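Alpha-aminoadipate/glutamate carrier protein LysW (Sulfolobus tokodaii, PDB 3VPB) carries covalently bound glutamate and alpha-aminoadipate at its C-terminus while they are converted to ornithine and lysine in arginine and lysine biosynthesis. Local coordinates at residues A31-Y36 with L42-A47. Residues are numbered along the deposited sequence; the frame is centred on the assembly and turned at random.
Sequences AQLEVY and LALRLA
Arg45 and Tyr36 meet flat on flat across an antiparallel hairpin, illustrating how a small sheet can give one face to the protein core and the other to a partner enzyme. The guanidinium lies over the ring as a cation-pi stack, planes 21° apart and CZ 4.0 Å from the ring centroid, with NH1 above its middle. Ala43 CB closes the opposite face in a CH-pi contact, 3.9 Å from the same centroid, so the phenol is tightly sandwiched. Arg45 reaches it because its CG sits between the backbone N and carbonyl carbon (chi1 57°), beyond which the chain runs extended. On this face too, a water 2.7 Å from both Glu34 OE2 and Arg45 NE donates to the carboxylate and accepts from the arginine. Glu34 and Arg45 also exchange two backbone hydrogen bonds, and Ala47 N prolongs the ladder to Gln32 O.

Behind the sheet lies a buried apolar layer: Leu44 CD2 packs 4.0 Å from Val35 CB, Leu44 CD1 meets Leu33 CD1 at 4.1 Å, and Leu4 and the zinc ligand Cys6 adjoin it. The Ala47 end is looser, with Leu46 exposed and Gln32 CB 4.1 Å from Ala47 CB. Arg45 NH2 forms a salt bridge with Glu111 of a neighbouring enzyme chain. The chemistry thus implies a division of labour: Leu33, Val35 and Leu44 join the zinc-ribbon core, while the stacked, water-bridged arginine probably helps dock the carrier on its partner enzyme.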
ATOM      1  N   ALA E  31       6.570  18.952 -12.395  1.00 28.67           N
ATOM      2  CA  ALA E  31       6.786  18.764 -10.962  1.00 28.91           C
ATOM      3  C   ALA E  31       5.902  19.699 -10.145  1.00 28.73           C
ATOM      4  O   ALA E  31       5.635  20.844 -10.539  1.00 28.21           O
ATOM      5  CB  ALA E  31       8.253  18.965 -10.596  1.00 28.63           C
ATOM      6  N   GLN E  32       5.429  19.173  -9.022  1.00 28.61           N
ATOM      7  CA  GLN E  32       4.783  19.966  -7.992  1.00 29.11           C
ATOM      8  C   GLN E  32       5.840  20.190  -6.927  1.00 28.34           C
ATOM      9  O   GLN E  32       6.532  19.244  -6.539  1.00 28.65           O
ATOM     10  CB  GLN E  32       3.597  19.210  -7.412  1.00 29.67           C
ATOM     11  CG  GLN E  32       2.281  19.419  -8.176  1.00 34.11           C
ATOM     12  CD  GLN E  32       1.444  20.536  -7.587  1.00 39.70           C
ATOM     13  OE1 GLN E  32       0.413  20.294  -6.946  1.00 42.01           O
ATOM     14  NE2 GLN E  32       1.895  21.774  -7.774  1.00 41.58           N
ATOM     15  N   LEU E  33       5.972  21.441  -6.480  1.00 27.01           N
ATOM     16  CA  LEU E  33       7.079  21.854  -5.623  1.00 26.67           C
ATOM     17  C   LEU E  33       6.540  22.547  -4.383  1.00 26.66           C
ATOM     18  O   LEU E  33       5.459  23.128  -4.417  1.00 27.43           O
ATOM     19  CB  LEU E  33       8.032  22.802  -6.384  1.00 26.32           C
ATOM     20  CG  LEU E  33       8.588  22.279  -7.724  1.00 26.68           C
ATOM     21  CD1 LEU E  33       9.323  23.379  -8.535  1.00 27.06           C
ATOM     22  CD2 LEU E  33       9.484  21.075  -7.513  1.00 23.94           C
ATOM     23  N   GLU E  34       7.292  22.471  -3.290  1.00 26.29           N
ATOM     24  CA  GLU E  34       6.946  23.166  -2.061  1.00 26.39           C
ATOM     25  C   GLU E  34       8.029  24.183  -1.755  1.00 25.56           C
ATOM     26  O   GLU E  34       9.214  23.872  -1.854  1.00 25.31           O
ATOM     27  CB  GLU E  34       6.868  22.165  -0.920  1.00 26.91           C
ATOM     28  CG  GLU E  34       6.146  22.665   0.316  1.00 30.74           C
ATOM     29  CD  GLU E  34       5.483  21.517   1.070  1.00 37.13           C
ATOM     30  OE1 GLU E  34       4.536  21.784   1.841  1.00 40.21           O
ATOM     31  OE2 GLU E  34       5.913  20.344   0.886  1.00 41.05           O
ATOM     32  N   VAL E  35       7.647  25.396  -1.372  1.00 25.06           N
ATOM     33  CA  VAL E  35       8.684  26.323  -0.907  1.00 24.92           C
ATOM     34  C   VAL E  35       9.039  26.050   0.561  1.00 25.56           C
ATOM     35  O   VAL E  35       8.176  25.658   1.362  1.00 25.65           O
ATOM     36  CB  VAL E  35       8.449  27.852  -1.300  1.00 25.79           C
ATOM     37  CG1 VAL E  35       7.157  28.094  -2.074  1.00 24.71           C
ATOM     38  CG2 VAL E  35       8.674  28.836  -0.135  1.00 25.64           C
ATOM     39  N   TYR E  36      10.324  26.182   0.888  1.00 25.13           N
ATOM     40  CA  TYR E  36      10.780  26.010   2.264  1.00 25.64           C
ATOM     41  C   TYR E  36      11.912  26.990   2.551  1.00 26.65           C
ATOM     42  O   TYR E  36      12.468  27.595   1.635  1.00 24.64           O
ATOM     43  CB  TYR E  36      11.197  24.552   2.547  1.00 25.38           C
ATOM     44  CG  TYR E  36      12.492  24.106   1.903  1.00 25.87           C
ATOM     45  CD1 TYR E  36      13.674  24.019   2.653  1.00 26.33           C
ATOM     46  CD2 TYR E  36      12.538  23.750   0.556  1.00 26.04           C
ATOM     47  CE1 TYR E  36      14.873  23.598   2.066  1.00 25.86           C
ATOM     48  CE2 TYR E  36      13.728  23.316  -0.036  1.00 27.04           C
ATOM     49  CZ  TYR E  36      14.889  23.246   0.729  1.00 26.36           C
ATOM     50  OH  TYR E  36      16.065  22.844   0.152  1.00 27.66           O
ATOM     51  N   LEU E  42      14.977  31.135   0.536  1.00 26.30           N
ATOM     52  CA  LEU E  42      13.822  30.370   0.156  1.00 24.61           C
ATOM     53  C   LEU E  42      14.378  29.353  -0.827  1.00 24.22           C
ATOM     54  O   LEU E  42      15.313  29.651  -1.565  1.00 22.73           O
ATOM     55  CB  LEU E  42      12.793  31.246  -0.523  1.00 24.21           C
ATOM     56  CG  LEU E  42      11.487  31.587   0.185  1.00 26.60           C
ATOM     57  CD1 LEU E  42      11.593  31.733   1.726  1.00 24.77           C
ATOM     58  CD2 LEU E  42      10.859  32.817  -0.473  1.00 27.73           C
ATOM     59  N   ALA E  43      13.847  28.140  -0.795  1.00 23.44           N
ATOM     60  CA  ALA E  43      14.278  27.127  -1.737  1.00 24.18           C
ATOM     61  C   ALA E  43      13.069  26.276  -2.108  1.00 24.43           C
ATOM     62  O   ALA E  43      11.992  26.414  -1.515  1.00 24.71           O
ATOM     63  CB  ALA E  43      15.385  26.271  -1.120  1.00 24.09           C
ATOM     64  N   LEU E  44      13.239  25.412  -3.102  1.00 24.72           N
ATOM     65  CA  LEU E  44      12.141  24.576  -3.563  1.00 24.66           C
ATOM     66  C   LEU E  44      12.510  23.110  -3.440  1.00 25.17           C
ATOM     67  O   LEU E  44      13.613  22.717  -3.818  1.00 26.15           O
ATOM     68  CB  LEU E  44      11.844  24.904  -5.013  1.00 24.59           C
ATOM     69  CG  LEU E  44      11.292  26.291  -5.344  1.00 24.24           C
ATOM     70  CD1 LEU E  44      11.302  26.536  -6.833  1.00 24.07           C
ATOM     71  CD2 LEU E  44       9.882  26.444  -4.796  1.00 23.85           C
ATOM     72  N   ARG E  45      11.606  22.292  -2.917  1.00 25.83           N
ATOM     73  CA  ARG E  45      11.783  20.842  -3.055  1.00 26.62           C
ATOM     74  C   ARG E  45      10.506  20.168  -3.563  1.00 26.28           C
ATOM     75  O   ARG E  45       9.449  20.792  -3.602  1.00 25.28           O
ATOM     76  CB  ARG E  45      12.282  20.211  -1.753  1.00 26.99           C
ATOM     77  CG  ARG E  45      11.389  20.459  -0.575  1.00 28.61           C
ATOM     78  CD  ARG E  45      11.763  19.559   0.583  1.00 34.27           C
ATOM     79  NE  ARG E  45      11.070  20.015   1.778  1.00 35.63           N
ATOM     80  CZ  ARG E  45      11.670  20.586   2.822  1.00 38.47           C
ATOM     81  NH1 ARG E  45      12.994  20.741   2.850  1.00 38.46           N
ATOM     82  NH2 ARG E  45      10.942  20.987   3.853  1.00 38.48           N
ATOM     83  N   LEU E  46      10.614  18.898  -3.956  1.00 27.07           N
ATOM     84  CA  LEU E  46       9.473  18.119  -4.430  1.00 27.24           C
ATOM     85  C   LEU E  46       8.364  18.092  -3.389  1.00 27.27           C
ATOM     86  O   LEU E  46       8.617  17.778  -2.213  1.00 27.37           O
ATOM     87  CB  LEU E  46       9.913  16.687  -4.756  1.00 27.34           C
ATOM     88  CG  LEU E  46       9.113  15.889  -5.797  1.00 29.41           C
ATOM     89  CD1 LEU E  46       9.189  16.552  -7.167  1.00 29.49           C
ATOM     90  CD2 LEU E  46       9.607  14.459  -5.862  1.00 29.24           C
ATOM     91  N   ALA E  47       7.147  18.436  -3.806  1.00 26.85           N
ATOM     92  CA  ALA E  47       5.997  18.434  -2.890  1.00 26.94           C
ATOM     93  C   ALA E  47       5.628  16.992  -2.559  1.00 27.67           C
ATOM     94  O   ALA E  47       5.931  16.081  -3.332  1.00 25.85           O
ATOM     95  CB  ALA E  47       4.820  19.112  -3.517  1.00 26.94           C
TER
HETATM   96  O   HOH W   1       8.381  19.924   1.914  1.00 58.98           O